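Local coordinates for iron-regulated ABC transporter siderophore-binding protein SirA (Staphylococcus aureus subsp. aureus, PDB 3MWF) that binds the iron siderophore staphyloferrin B and probably delivers it to an ABC transporter for import into the cell, at residues 182-185 / 186-190; 255-259 / 260-264. All coordinates share one frame; numbering follows the deposited sequence.

Interaction 1: residues 182-185 / 186-190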
ATOM      1  N   GLY A 182       1.925   4.212   6.214  1.00 11.33           N
ATOM      2  CA  GLY A 182       2.104   4.246   7.682  1.00 11.38           C
ATOM      3  C   GLY A 182       2.911   3.080   8.248  1.00 11.98           C
ATOM      4  O   GLY A 182       3.746   3.262   9.163  1.00 12.15           O
ATOM      5  N   GLU A 183       2.679   1.878   7.728  1.00 11.05           N
ATOM      6  CA  GLU A 183       3.494   0.741   8.156  1.00 12.71           C
ATOM      7  C   GLU A 183       4.955   0.832   7.712  1.00 12.35           C
ATOM      8  O   GLU A 183       5.846   0.453   8.478  1.00 12.13           O
ATOM      9  CB  GLU A 183       2.901  -0.595   7.717  1.00 12.91           C
ATOM     10  CG  GLU A 183       1.545  -0.891   8.407  1.00 11.36           C
ATOM     11  CD  GLU A 183       1.176  -2.366   8.366  1.00 15.25           C
ATOM     12  OE1 GLU A 183       1.921  -3.210   7.847  1.00 15.56           O
ATOM     13  OE2 GLU A 183       0.120  -2.713   8.903  1.00 18.52           O
ATOM     14  N   ILE A 184       5.199   1.311   6.486  1.00 12.27           N
ATOM     15  CA  ILE A 184       6.570   1.500   6.013  1.00 12.07           C
ATOM     16  C   ILE A 184       7.300   2.549   6.851  1.00 11.94           C
ATOM     17  O   ILE A 184       8.430   2.311   7.284  1.00 13.06           O
ATOM     18  CB  ILE A 184       6.596   1.834   4.519  1.00 12.08           C
ATOM     19  CG1 ILE A 184       6.188   0.571   3.745  1.00 13.31           C
ATOM     20  CG2 ILE A 184       8.030   2.256   4.077  1.00 12.97           C
ATOM     21  CD1 ILE A 184       5.767   0.871   2.288  1.00 13.56           C
ATOM     22  N   LEU A 185       6.648   3.678   7.121  1.00 11.95           N
ATOM     23  CA  LEU A 185       7.284   4.678   7.983  1.00 12.29           C
ATOM     24  C   LEU A 185       7.607   4.072   9.349  1.00 12.86           C
ATOM     25  O   LEU A 185       8.652   4.401   9.935  1.00 12.67           O
ATOM     26  CB  LEU A 185       6.447   5.951   8.143  1.00 11.62           C
ATOM     27  CG  LEU A 185       6.181   6.755   6.877  1.00 12.64           C
ATOM     28  CD1 LEU A 185       5.459   8.034   7.243  1.00 12.76           C
ATOM     29  CD2 LEU A 185       7.479   7.017   6.092  1.00 16.47           C
ATOM     30  N   ASN A 186       6.693   3.263   9.883  1.00 12.45           N
ATOM     31  CA  ASN A 186       6.957   2.575  11.150  1.00 13.59           C
ATOM     32  C   ASN A 186       8.225   1.671  11.045  1.00 13.77           C
ATOM     33  O   ASN A 186       9.088   1.668  11.940  1.00 14.33           O
ATOM     34  CB  ASN A 186       5.738   1.739  11.597  1.00 13.11           C
ATOM     35  CG  ASN A 186       5.841   1.318  13.065  1.00 15.91           C
ATOM     36  OD1 ASN A 186       6.189   0.170  13.393  1.00 21.27           O
ATOM     37  ND2 ASN A 186       5.571   2.246  13.941  1.00 14.14           N
ATOM     38  N   ASP A 187       8.359   0.938   9.944  1.00 13.99           N
ATOM     39  CA  ASP A 187       9.560   0.132   9.711  1.00 15.08           C
ATOM     40  C   ASP A 187      10.822   0.987   9.725  1.00 14.98           C
ATOM     41  O   ASP A 187      11.875   0.569  10.239  1.00 15.98           O
ATOM     42  CB  ASP A 187       9.478  -0.566   8.341  1.00 14.24           C
ATOM     43  CG  ASP A 187       8.548  -1.769   8.324  1.00 17.32           C
ATOM     44  OD1 ASP A 187       8.103  -2.271   9.380  1.00 18.37           O
ATOM     45  OD2 ASP A 187       8.282  -2.253   7.215  1.00 19.65           O
ATOM     46  N   LEU A 188      10.719   2.169   9.148  1.00 15.09           N
ATOM     47  CA  LEU A 188      11.851   3.082   8.996  1.00 15.00           C
ATOM     48  C   LEU A 188      12.250   3.779  10.299  1.00 14.80           C
ATOM     49  O   LEU A 188      13.236   4.504  10.339  1.00 16.21           O
ATOM     50  CB  LEU A 188      11.530   4.109   7.922  1.00 15.28           C
ATOM     51  CG  LEU A 188      11.374   3.486   6.540  1.00 13.73           C
ATOM     52  CD1 LEU A 188      10.856   4.539   5.608  1.00 16.49           C
ATOM     53  CD2 LEU A 188      12.751   2.899   6.029  1.00 14.72           C
ATOM     54  N   GLY A 189      11.458   3.565  11.345  1.00 14.35           N
ATOM     55  CA  GLY A 189      11.731   4.135  12.670  1.00 13.88           C
ATOM     56  C   GLY A 189      11.060   5.433  13.041  1.00 13.88           C
ATOM     57  O   GLY A 189      11.316   5.976  14.125  1.00 14.42           O
ATOM     58  N   PHE A 190      10.199   5.954  12.162  1.00 13.03           N
ATOM     59  CA  PHE A 190       9.405   7.121  12.484  1.00 12.46           C
ATOM     60  C   PHE A 190       8.414   6.722  13.549  1.00 11.74           C
ATOM     61  O   PHE A 190       7.963   5.587  13.559  1.00 13.37           O
ATOM     62  CB  PHE A 190       8.634   7.616  11.254  1.00 13.02           C
ATOM     63  CG  PHE A 190       9.522   8.290  10.217  1.00 13.32           C
ATOM     64  CD1 PHE A 190       9.870   9.637  10.352  1.00 13.47           C
ATOM     65  CD2 PHE A 190       9.979   7.572   9.113  1.00 13.62           C
ATOM     66  CE1 PHE A 190      10.665  10.272   9.399  1.00 17.00           C
ATOM     67  CE2 PHE A 190      10.818   8.203   8.137  1.00 13.47           C
ATOM     68  CZ  PHE A 190      11.152   9.530   8.286  1.00 15.54           C
TER
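L185 meets F190 where helix 179-187 ends in a Schellman motif, a helix stop in which a residue of positive phi, here G189, lets two backbone bonds turn back into the last turn. N186 N, D187 N and L188 N reach the carbonyl oxygens of G182, E183 and I184 in regular helical steps, the last of them L188 N to I184 O at 3.0 Å. Beyond it G189 takes a positive phi of 95°, its N bonds to N186 O, and F190 N turns back to L185 O at 3.1 Å.

Among the apolar contacts, I184 and L188 run side by side, I184 CG2 lying 3.9 Å from L188 CD1. L185 instead slants across F190, with its CD2 branch 4.0 Å from F190 CD2. Helices 130-155 and 277-290 pack on L188, while W159 meets the F190 ring edge to face.

The acidic side chains find their partners outside the turn: E183 forms a salt bridge with K115, D187 one with K117. D187 OD2 is also hydrogen-bonded to Y140 OH, so two partners hold that oxygen. With chi1 at -73°, CG of F190 stands anti to its own carbonyl carbon, and the ring presents its edge to the oxygen that its backbone N already holds: L185 O lies in the ring plane, 3.5 Å from F190 CD2.

Interaction 2: residues 255-259 / 260-264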
ATOM      1  N   ASP A 255       2.836  21.331  14.322  1.00 16.01           N
ATOM      2  CA  ASP A 255       4.289  21.499  14.425  1.00 17.14           C
ATOM      3  C   ASP A 255       4.963  21.475  13.053  1.00 17.37           C
ATOM      4  O   ASP A 255       5.780  22.349  12.736  1.00 17.59           O
ATOM      5  CB  ASP A 255       4.912  20.410  15.293  1.00 17.73           C
ATOM      6  CG  ASP A 255       4.480  20.493  16.758  1.00 19.13           C
ATOM      7  OD1 ASP A 255       3.899  21.503  17.180  1.00 23.44           O
ATOM      8  OD2 ASP A 255       4.726  19.528  17.488  1.00 21.04           O
ATOM      9  N   ALA A 256       4.661  20.467  12.236  1.00 16.18           N
ATOM     10  CA  ALA A 256       5.365  20.369  10.955  1.00 17.11           C
ATOM     11  C   ALA A 256       5.054  21.576  10.047  1.00 17.13           C
ATOM     12  O   ALA A 256       5.916  21.982   9.230  1.00 17.57           O
ATOM     13  CB  ALA A 256       5.047  19.035  10.234  1.00 16.03           C
ATOM     14  N   VAL A 257       3.836  22.106  10.159  1.00 17.26           N
ATOM     15  CA  VAL A 257       3.365  23.203   9.314  1.00 18.64           C
ATOM     16  C   VAL A 257       4.115  24.486   9.704  1.00 19.97           C
ATOM     17  O   VAL A 257       4.715  25.153   8.839  1.00 19.76           O
ATOM     18  CB  VAL A 257       1.841  23.383   9.387  1.00 18.28           C
ATOM     19  CG1 VAL A 257       1.379  24.616   8.620  1.00 19.12           C
ATOM     20  CG2 VAL A 257       1.131  22.159   8.785  1.00 17.52           C
ATOM     21  N   LYS A 258       4.143  24.760  11.011  1.00 20.94           N
ATOM     22  CA  LYS A 258       4.935  25.874  11.578  1.00 22.44           C
ATOM     23  C   LYS A 258       6.399  25.846  11.203  1.00 23.39           C
ATOM     24  O   LYS A 258       7.012  26.912  10.973  1.00 24.00           O
ATOM     25  CB  LYS A 258       4.803  25.882  13.107  1.00 22.71           C
ATOM     26  CG  LYS A 258       3.468  26.395  13.552  1.00 24.57           C
ATOM     27  CD  LYS A 258       3.420  26.572  15.064  1.00 26.22           C
ATOM     28  CE  LYS A 258       3.549  25.263  15.813  1.00 28.92           C
ATOM     29  NZ  LYS A 258       3.739  25.518  17.277  1.00 28.56           N
ATOM     30  N   ASN A 259       6.977  24.648  11.146  1.00 23.17           N
ATOM     31  CA  ASN A 259       8.396  24.471  10.893  1.00 24.62           C
ATOM     32  C   ASN A 259       8.748  24.237   9.429  1.00 24.27           C
ATOM     33  O   ASN A 259       9.888  23.866   9.119  1.00 24.57           O
ATOM     34  CB  ASN A 259       8.937  23.323  11.738  1.00 25.34           C
ATOM     35  CG  ASN A 259       8.815  23.593  13.233  1.00 29.67           C
ATOM     36  OD1 ASN A 259       8.776  24.759  13.673  1.00 34.49           O
ATOM     37  ND2 ASN A 259       8.732  22.527  14.018  1.00 31.42           N
ATOM     38  N   ASN A 260       7.760  24.422   8.556  1.00 23.98           N
ATOM     39  CA  ASN A 260       7.936  24.210   7.120  1.00 24.58           C
ATOM     40  C   ASN A 260       8.463  22.802   6.793  1.00 23.82           C
ATOM     41  O   ASN A 260       9.406  22.621   6.007  1.00 24.06           O
ATOM     42  CB  ASN A 260       8.868  25.312   6.549  1.00 25.45           C
ATOM     43  CG  ASN A 260       8.809  25.412   5.044  1.00 29.05           C
ATOM     44  OD1 ASN A 260       7.770  25.165   4.417  1.00 32.53           O
ATOM     45  ND2 ASN A 260       9.932  25.815   4.449  1.00 33.28           N
ATOM     46  N   GLN A 261       7.844  21.791   7.413  1.00 21.40           N
ATOM     47  CA  GLN A 261       8.286  20.412   7.281  1.00 20.98           C
ATOM     48  C   GLN A 261       7.124  19.601   6.727  1.00 19.17           C
ATOM     49  O   GLN A 261       6.726  18.601   7.325  1.00 17.64           O
ATOM     50  CB  GLN A 261       8.674  19.837   8.636  1.00 21.04           C
ATOM     51  CG  GLN A 261      10.036  20.307   9.146  1.00 24.63           C
ATOM     52  CD  GLN A 261      11.168  19.929   8.219  1.00 28.19           C
ATOM     53  OE1 GLN A 261      11.896  20.798   7.735  1.00 33.26           O
ATOM     54  NE2 GLN A 261      11.312  18.640   7.946  1.00 28.48           N
ATOM     55  N   VAL A 262       6.570  20.059   5.612  1.00 19.10           N
ATOM     56  CA  VAL A 262       5.448  19.361   4.975  1.00 18.42           C
ATOM     57  C   VAL A 262       5.939  18.975   3.590  1.00 19.62           C
ATOM     58  O   VAL A 262       6.484  19.830   2.871  1.00 19.64           O
ATOM     59  CB  VAL A 262       4.171  20.252   4.901  1.00 18.60           C
ATOM     60  CG1 VAL A 262       3.020  19.517   4.220  1.00 18.85           C
ATOM     61  CG2 VAL A 262       3.711  20.672   6.290  1.00 18.31           C
ATOM     62  N   SER A 263       5.805  17.690   3.243  1.00 19.13           N
ATOM     63  CA  SER A 263       6.057  17.250   1.860  1.00 20.26           C
ATOM     64  C   SER A 263       4.749  17.132   1.125  1.00 20.83           C
ATOM     65  O   SER A 263       3.913  16.300   1.481  1.00 20.54           O
ATOM     66  CB  SER A 263       6.789  15.916   1.823  1.00 19.52           C
ATOM     67  OG  SER A 263       8.075  15.981   2.419  1.00 20.03           O
ATOM     68  N   ASP A 264       4.581  17.975   0.115  1.00 22.40           N
ATOM     69  CA  ASP A 264       3.336  18.142  -0.598  1.00 25.33           C
ATOM     70  C   ASP A 264       3.441  17.415  -1.928  1.00 25.54           C
ATOM     71  O   ASP A 264       4.519  17.017  -2.318  1.00 25.52           O
ATOM     72  CB  ASP A 264       3.116  19.639  -0.872  1.00 26.55           C
ATOM     73  CG  ASP A 264       1.703  20.051  -0.643  1.00 31.71           C
ATOM     74  OD1 ASP A 264       0.805  19.177  -0.740  1.00 34.11           O
ATOM     75  OD2 ASP A 264       1.480  21.260  -0.358  1.00 37.27           O
TER
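V257 and V262 pack side by side at the close of helix 255-258, CG2 of one valine 3.9 Å from CG2 of the other. In both residues this methyl is anti to the carbonyl carbon, and the two side chains point the same way. A256 is the buried member of the group: its CB sits 3.4 Å from Q261 O and 4.0 Å from Q261 CB, and its methyl also rests on I223 of strand 222-227. Further along, S263 is buried too, its OG hydrogen-bonded to H222 NE2.

What brings helix and strand so close is a Schellman motif, with N260 as its C-prime residue at a positive phi of 55°. Two backbone bonds close it, and they differ in quality. Q261 N meets A256 O at 2.7 Å, in the carbonyl plane and nearly straight at 163°. N260 N reaches V257 O at 3.1 Å from well above that carbonyl's plane, away from its lone pairs.

On the solvent side the contacts thin out. N259 and N260 are exposed, and the amide of N259 leads away from the turn. Q261 bends at chi2, its CG passing N259 CB at 4.1 Å, and its NE2 makes a weak hydrogen bond to H222 ND1.

In the fold
Two helix endings built on one principle, a Schellman reversal, serve different neighbourhoods of the periplasmic-binding-protein fold. Interaction 1 comes first along the chain, at the end of helix 179-187; interaction 2 follows, leading from helix 255-258 into strand 262-263. Their centres are about 19 Å apart and their nearest atoms about 9 Å. The mixed sheet containing strands 163-168, 222-227 and 262-263 relates them: side chains of 182-190 pack on strand 163-168, whereas 260-264 supplies an outermost strand beside 222-227. Interaction 1 is partly buried, with the E183 side chain about 10 Å from the bound siderophore; interaction 2 lies at the surface, on the sheet's margin, and so probably has no direct part in binding.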